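Local coordinates for protein putative ribose operon repressor (Burkholderia thailandensis, PDB 3EGC) that probably binds regulatory DNA as a LacI-family transcriptional repressor, with a probable effector-sensing domain related to periplasmic sugar-binding proteins, at residues Gln59-Arg64 and Glu83-Phe88. Residues are numbered along the deposited sequence; the frame is centred on the assembly and turned at random.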
loop_
_atom_site.group_PDB
_atom_site.type_symbol
_atom_site.label_atom_id
_atom_site.label_comp_id
_atom_site.label_asym_id
_atom_site.label_seq_id
_atom_site.Cartn_x
_atom_site.Cartn_y
_atom_site.Cartn_z
ATOM N N GLN A 59 25.105 -0.061 4.250
ATOM C CA GLN A 59 24.954 1.309 3.829
ATOM C C GLN A 59 24.490 2.200 4.982
ATOM O O GLN A 59 25.073 3.285 5.221
ATOM C CB GLN A 59 23.988 1.340 2.674
ATOM C CG GLN A 59 23.649 2.695 2.164
ATOM C CD GLN A 59 22.622 2.606 1.093
ATOM O OE1 GLN A 59 22.827 1.904 0.093
ATOM N NE2 GLN A 59 21.480 3.291 1.295
ATOM N N PHE A 60 23.487 1.715 5.722
ATOM C CA PHE A 60 22.911 2.458 6.839
ATOM C C PHE A 60 23.893 2.551 8.051
ATOM O O PHE A 60 24.049 3.599 8.780
ATOM C CB PHE A 60 21.495 1.846 7.226
ATOM C CG PHE A 60 20.361 2.236 6.250
ATOM C CD1 PHE A 60 20.593 3.127 5.184
ATOM C CD2 PHE A 60 19.100 1.750 6.409
ATOM C CE1 PHE A 60 19.583 3.485 4.317
ATOM C CE2 PHE A 60 18.037 2.140 5.553
ATOM C CZ PHE A 60 18.283 2.993 4.506
ATOM N N PHE A 61 24.563 1.448 8.285
ATOM C CA PHE A 61 25.602 1.469 9.293
ATOM C C PHE A 61 26.743 2.461 9.011
ATOM O O PHE A 61 27.122 3.278 9.885
ATOM C CB PHE A 61 26.128 0.079 9.550
ATOM C CG PHE A 61 27.068 0.026 10.691
ATOM C CD1 PHE A 61 26.618 0.335 11.973
ATOM C CD2 PHE A 61 28.420 -0.322 10.480
ATOM C CE1 PHE A 61 27.473 0.304 13.046
ATOM C CE2 PHE A 61 29.302 -0.354 11.567
ATOM C CZ PHE A 61 28.826 -0.031 12.862
ATOM N N GLU A 62 27.284 2.455 7.798
ATOM C CA GLU A 62 28.341 3.395 7.501
ATOM C C GLU A 62 27.875 4.847 7.614
ATOM O O GLU A 62 28.643 5.725 7.992
ATOM C CB GLU A 62 29.004 3.129 6.142
ATOM C CG GLU A 62 28.111 2.631 5.086
ATOM C CD GLU A 62 28.125 3.528 3.844
ATOM O OE1 GLU A 62 29.016 3.340 2.955
ATOM O OE2 GLU A 62 27.226 4.409 3.746
ATOM N N ARG A 63 26.612 5.112 7.313
ATOM C CA ARG A 63 26.060 6.443 7.518
ATOM C C ARG A 63 25.858 6.752 9.001
ATOM O O ARG A 63 25.442 7.828 9.362
ATOM C CB ARG A 63 24.721 6.602 6.762
ATOM C CG ARG A 63 24.900 6.649 5.228
ATOM C CD ARG A 63 23.670 7.264 4.618
ATOM N NE ARG A 63 23.946 7.810 3.297
ATOM C CZ ARG A 63 24.437 9.033 3.090
ATOM N NH1 ARG A 63 24.683 9.817 4.127
ATOM N NH2 ARG A 63 24.665 9.452 1.852
ATOM N N ARG A 64 26.178 5.790 9.844
ATOM C CA ARG A 64 25.947 5.874 11.278
ATOM C C ARG A 64 24.549 6.322 11.684
ATOM O O ARG A 64 24.383 7.344 12.356
ATOM C CB ARG A 64 27.039 6.700 11.997
ATOM C CG ARG A 64 28.476 6.057 11.983
ATOM C CD ARG A 64 28.447 4.648 12.543
ATOM N NE ARG A 64 29.768 4.044 12.635
ATOM C CZ ARG A 64 30.459 3.589 11.590
ATOM N NH1 ARG A 64 29.943 3.689 10.383
ATOM N NH2 ARG A 64 31.667 3.045 11.747
ATOM N N GLU A 83 28.766 -8.885 11.637
ATOM C CA GLU A 83 29.239 -7.714 10.881
ATOM C C GLU A 83 28.840 -6.418 11.522
ATOM O O GLU A 83 28.975 -5.328 10.913
ATOM C CB GLU A 83 28.635 -7.674 9.488
ATOM C CG GLU A 83 29.464 -8.322 8.420
ATOM C CD GLU A 83 28.949 -9.670 8.080
ATOM O OE1 GLU A 83 28.435 -9.806 6.935
ATOM O OE2 GLU A 83 29.038 -10.587 8.952
ATOM N N LEU A 84 28.324 -6.499 12.736
ATOM C CA LEU A 84 27.887 -5.292 13.399
ATOM C C LEU A 84 28.284 -5.318 14.863
ATOM O O LEU A 84 28.378 -6.381 15.482
ATOM C CB LEU A 84 26.365 -5.110 13.272
ATOM C CG LEU A 84 25.796 -4.817 11.878
ATOM C CD1 LEU A 84 24.288 -5.028 11.876
ATOM C CD2 LEU A 84 26.129 -3.400 11.469
ATOM N N PRO A 85 28.492 -4.132 15.435
ATOM C CA PRO A 85 28.858 -4.056 16.838
ATOM C C PRO A 85 27.692 -4.507 17.620
ATOM O O PRO A 85 26.553 -4.259 17.211
ATOM C CB PRO A 85 29.081 -2.546 17.094
ATOM C CG PRO A 85 29.308 -1.940 15.727
ATOM C CD PRO A 85 28.444 -2.811 14.792
ATOM N N LYS A 86 27.979 -5.164 18.744
ATOM C CA LYS A 86 26.950 -5.677 19.619
ATOM C C LYS A 86 26.083 -4.554 20.155
ATOM O O LYS A 86 24.989 -4.775 20.661
ATOM C CB LYS A 86 27.593 -6.408 20.798
ATOM C CG LYS A 86 26.659 -7.340 21.492
ATOM C CD LYS A 86 27.281 -7.825 22.769
ATOM C CE LYS A 86 26.720 -7.056 23.974
ATOM N NZ LYS A 86 27.191 -5.619 24.098
ATOM N N THR A 87 26.601 -3.345 20.075
ATOM C CA THR A 87 25.918 -2.253 20.711
ATOM C C THR A 87 24.987 -1.596 19.712
ATOM O O THR A 87 24.214 -0.731 20.078
ATOM C CB THR A 87 26.913 -1.180 21.281
ATOM O OG1 THR A 87 27.643 -0.534 20.224
ATOM C CG2 THR A 87 27.861 -1.813 22.236
ATOM N N PHE A 88 25.097 -1.974 18.447
ATOM C CA PHE A 88 24.191 -1.432 17.453
ATOM C C PHE A 88 22.781 -2.045 17.599
ATOM O O PHE A 88 22.611 -3.216 17.352
ATOM C CB PHE A 88 24.748 -1.631 16.070
ATOM C CG PHE A 88 23.984 -0.890 14.994
ATOM C CD1 PHE A 88 23.203 -1.585 14.086
ATOM C CD2 PHE A 88 24.048 0.485 14.904
ATOM C CE1 PHE A 88 22.529 -0.948 13.125
ATOM C CE2 PHE A 88 23.345 1.163 13.919
ATOM C CZ PHE A 88 22.575 0.443 13.029
#
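F61, on the last turn of helix 50-62, is the single bump of this contact, and L84, P85 and F88 of the loop 83-88 shape the hollow that takes it. One methyl of L84 lies over a face of the F61 ring, its CD2 3.9 Å from the ring centroid and 20° off the normal, a CH-pi contact. The far end of the ring butts against the proline, where F61 CZ meets P85 CD at 3.4 Å and P85 CG at nearly the same distance, an oblique approach. Along its CD1-CE1 edge F61 points into the face of F88, a T-shaped pair with centroids 5.2 Å apart and planes at 79°; F61 CD1 comes within 3.9 Å of F88 CE2. F61 reaches this far because its CG is anti to the backbone N (chi1 -173°), which swings the ring out from the helix. The type I turn from P85 to F88, with F88 N hydrogen-bonded to P85 O, brings proline and phenylalanine round to two parts of the same ring. On the face of F61 opposite the leucine lies the guanidinium of R64, its CZ 4.0 Å above the ring plane. That group is tethered by a bent hydrogen bond from R64 NH1 to F61 O (2.9 Å), while R64 N reaches the same oxygen from the other side of the carbonyl plane in the Schellman motif that ends the helix. No hydrogen bond joins the segments; the fit is apolar and near the surface. F61 thus joins the end of helix 50-62 to the loop between helix 78-82 and strand 90-93. Beneath, F88 and F60 rest on L68 of strand 67-70, and F60 also packs on L42 and A44 of the parallel strand 40-45.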